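Local coordinates for protein peptidyl tryptophan dihydroxylase (Pseudomonas putida, PDB 7CTQ) that uses FAD to dihydroxylate a peptidyl tryptophan, a step essential for making the tryptophylquinone cofactor of quinohemoprotein amine dehydrogenase, at residues V287-N290 / T291-R295. Numbering follows the deposited sequence.
Sequences VVIN and TLLRR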
ATOM      1  N   VAL A 287       1.743  16.140  -4.685  1.00 30.20           N
ATOM      2  CA  VAL A 287       2.701  17.235  -4.563  1.00 32.98           C
ATOM      3  C   VAL A 287       3.968  16.934  -5.359  1.00 32.70           C
ATOM      4  O   VAL A 287       4.650  17.862  -5.829  1.00 34.56           O
ATOM      5  CB  VAL A 287       3.033  17.572  -3.092  1.00 30.16           C
ATOM      6  CG1 VAL A 287       1.881  18.336  -2.427  1.00 33.57           C
ATOM      7  CG2 VAL A 287       3.377  16.313  -2.306  1.00 39.74           C
ATOM      8  N   VAL A 288       4.332  15.659  -5.503  1.00 31.16           N
ATOM      9  CA  VAL A 288       5.506  15.336  -6.313  1.00 31.44           C
ATOM     10  C   VAL A 288       5.239  15.720  -7.765  1.00 36.50           C
ATOM     11  O   VAL A 288       6.047  16.401  -8.412  1.00 32.39           O
ATOM     12  CB  VAL A 288       5.880  13.846  -6.158  1.00 33.70           C
ATOM     13  CG1 VAL A 288       6.946  13.432  -7.178  1.00 26.97           C
ATOM     14  CG2 VAL A 288       6.406  13.564  -4.718  1.00 29.01           C
ATOM     15  N   ILE A 289       4.071  15.322  -8.278  1.00 33.93           N
ATOM     16  CA  ILE A 289       3.647  15.704  -9.630  1.00 34.74           C
ATOM     17  C   ILE A 289       3.608  17.223  -9.769  1.00 36.85           C
ATOM     18  O   ILE A 289       4.112  17.793 -10.745  1.00 40.73           O
ATOM     19  CB  ILE A 289       2.286  15.056  -9.939  1.00 36.29           C
ATOM     20  CG1 ILE A 289       2.428  13.535  -9.872  1.00 33.39           C
ATOM     21  CG2 ILE A 289       1.720  15.506 -11.309  1.00 33.51           C
ATOM     22  CD1 ILE A 289       1.122  12.776  -9.878  1.00 36.71           C
ATOM     23  N   ASN A 290       3.008  17.900  -8.786  1.00 36.59           N
ATOM     24  CA  ASN A 290       2.929  19.356  -8.806  1.00 37.80           C
ATOM     25  C   ASN A 290       4.314  19.984  -8.932  1.00 42.02           C
ATOM     26  O   ASN A 290       4.502  20.965  -9.671  1.00 31.88           O
ATOM     27  CB  ASN A 290       2.213  19.841  -7.537  1.00 32.24           C
ATOM     28  CG  ASN A 290       1.977  21.331  -7.532  1.00 35.60           C
ATOM     29  OD1 ASN A 290       1.385  21.883  -8.466  1.00 38.07           O
ATOM     30  ND2 ASN A 290       2.444  22.002  -6.477  1.00 35.94           N
ATOM     31  N   THR A 291       5.306  19.411  -8.246  1.00 33.52           N
ATOM     32  CA  THR A 291       6.671  19.893  -8.401  1.00 33.14           C
ATOM     33  C   THR A 291       7.198  19.581  -9.795  1.00 38.05           C
ATOM     34  O   THR A 291       7.819  20.437 -10.434  1.00 37.21           O
ATOM     35  CB  THR A 291       7.579  19.285  -7.333  1.00 36.02           C
ATOM     36  OG1 THR A 291       6.929  19.373  -6.053  1.00 33.54           O
ATOM     37  CG2 THR A 291       8.926  20.044  -7.280  1.00 31.39           C
ATOM     38  N   LEU A 292       6.927  18.379 -10.294  1.00 27.64           N
ATOM     39  CA  LEU A 292       7.474  17.983 -11.580  1.00 36.91           C
ATOM     40  C   LEU A 292       6.957  18.883 -12.699  1.00 46.80           C
ATOM     41  O   LEU A 292       7.658  19.102 -13.697  1.00 41.41           O
ATOM     42  CB  LEU A 292       7.137  16.514 -11.852  1.00 28.92           C
ATOM     43  CG  LEU A 292       7.926  15.486 -11.015  1.00 39.42           C
ATOM     44  CD1 LEU A 292       7.446  14.081 -11.284  1.00 32.75           C
ATOM     45  CD2 LEU A 292       9.427  15.577 -11.269  1.00 35.34           C
ATOM     46  N   LEU A 293       5.754  19.440 -12.529  1.00 41.07           N
ATOM     47  CA  LEU A 293       5.090  20.255 -13.546  1.00 35.84           C
ATOM     48  C   LEU A 293       5.323  21.751 -13.370  1.00 43.33           C
ATOM     49  O   LEU A 293       5.556  22.447 -14.364  1.00 46.82           O
ATOM     50  CB  LEU A 293       3.590  19.960 -13.543  1.00 39.88           C
ATOM     51  CG  LEU A 293       3.254  18.518 -13.933  1.00 34.83           C
ATOM     52  CD1 LEU A 293       1.783  18.219 -13.743  1.00 38.97           C
ATOM     53  CD2 LEU A 293       3.675  18.238 -15.365  1.00 39.66           C
ATOM     54  N   ARG A 294       5.272  22.261 -12.137  1.00 37.10           N
ATOM     55  CA  ARG A 294       5.440  23.684 -11.848  1.00 44.49           C
ATOM     56  C   ARG A 294       6.891  24.111 -11.665  1.00 45.40           C
ATOM     57  O   ARG A 294       7.237  25.249 -12.003  1.00 43.78           O
ATOM     58  CB  ARG A 294       4.662  24.073 -10.583  1.00 46.11           C
ATOM     59  CG  ARG A 294       3.154  23.929 -10.688  1.00 52.80           C
ATOM     60  CD  ARG A 294       2.616  24.471 -12.005  1.00 53.69           C
ATOM     61  NE  ARG A 294       1.176  24.672 -11.908  1.00 60.22           N
ATOM     62  CZ  ARG A 294       0.313  24.448 -12.892  1.00 63.77           C
ATOM     63  NH1 ARG A 294       0.742  24.019 -14.074  1.00 59.40           N
ATOM     64  NH2 ARG A 294      -0.986  24.655 -12.689  1.00 60.46           N
ATOM     65  N   ARG A 295       7.751  23.264 -11.106  1.00 41.28           N
ATOM     66  CA  ARG A 295       9.176  23.578 -10.987  1.00 36.56           C
ATOM     67  C   ARG A 295       9.999  22.378 -11.465  1.00 45.28           C
ATOM     68  O   ARG A 295      10.707  21.725 -10.686  1.00 38.60           O
ATOM     69  CB  ARG A 295       9.513  24.022  -9.557  1.00 48.00           C
ATOM     70  CG  ARG A 295       8.851  25.396  -9.178  1.00 38.41           C
ATOM     71  CD  ARG A 295       9.604  26.199  -8.076  1.00 38.51           C
ATOM     72  NE  ARG A 295      10.954  26.565  -8.482  1.00 33.14           N
ATOM     73  CZ  ARG A 295      11.878  27.104  -7.687  1.00 45.65           C
ATOM     74  NH1 ARG A 295      11.628  27.350  -6.405  1.00 44.19           N
ATOM     75  NH2 ARG A 295      13.074  27.390  -8.175  1.00 49.07           N
TER
HETATM   76  O   HOH W   1       0.275  24.258  -9.171  1.00 47.04           O
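T291 and V287 meet one helical turn apart, where the carbonyl O of V287 is gripped by two donors of the same residue. T291 N lies 2.9 Å from V287 O, and T291 OG1 donates a shorter bond of 2.7 Å to the same atom, the two arriving from opposite faces of the carbonyl plane. Threonine suits this place because its hydroxyl, anti to the carbonyl carbon (chi1 -46°), bends back onto the preceding turn; OG1 is also bonded to the backbone N of V371. A valine here would probably leave that N-H without its mate and V287 O with the backbone donor alone.

The same i to i+4 pattern continues through L292 to V288, L293 to I289, and R294 to N290, and R295 N closes on T291 O before the chain leaves helical geometry.

Polar side chains also meet along one flank. N290 and R294 are joined by a water, which donates to N290 OD1 at 2.7 Å and accepts from R294 NE at 2.9 Å. The amide and guanidinium planes stand 69° apart. R294 CG, anti to the carbonyl carbon (chi1 -64°), lies 3.5 Å from N290 OD1, and the bend at chi2 then turns the chain that carries NE to the water. Asparagine suits this place because its amide both accepts and donates: OD1 is also hydrogen-bonded to Y29 OH, and ND2 to the carbonyl O of G369.

Branched apolar residues lie side by side elsewhere on the helix. I289 CG2 touches L293 CD1 at 3.6 Å, while V288 CG1 and L292 CD1 are looser at 4.2 Å. These greasy side chains suit the covered sides of helix 285-294: I289 packs against helix 15-27 and, with L292 and L293, against strand 137-140, whereas V288 and L292 rest on helix 299-327, which T291 also touches.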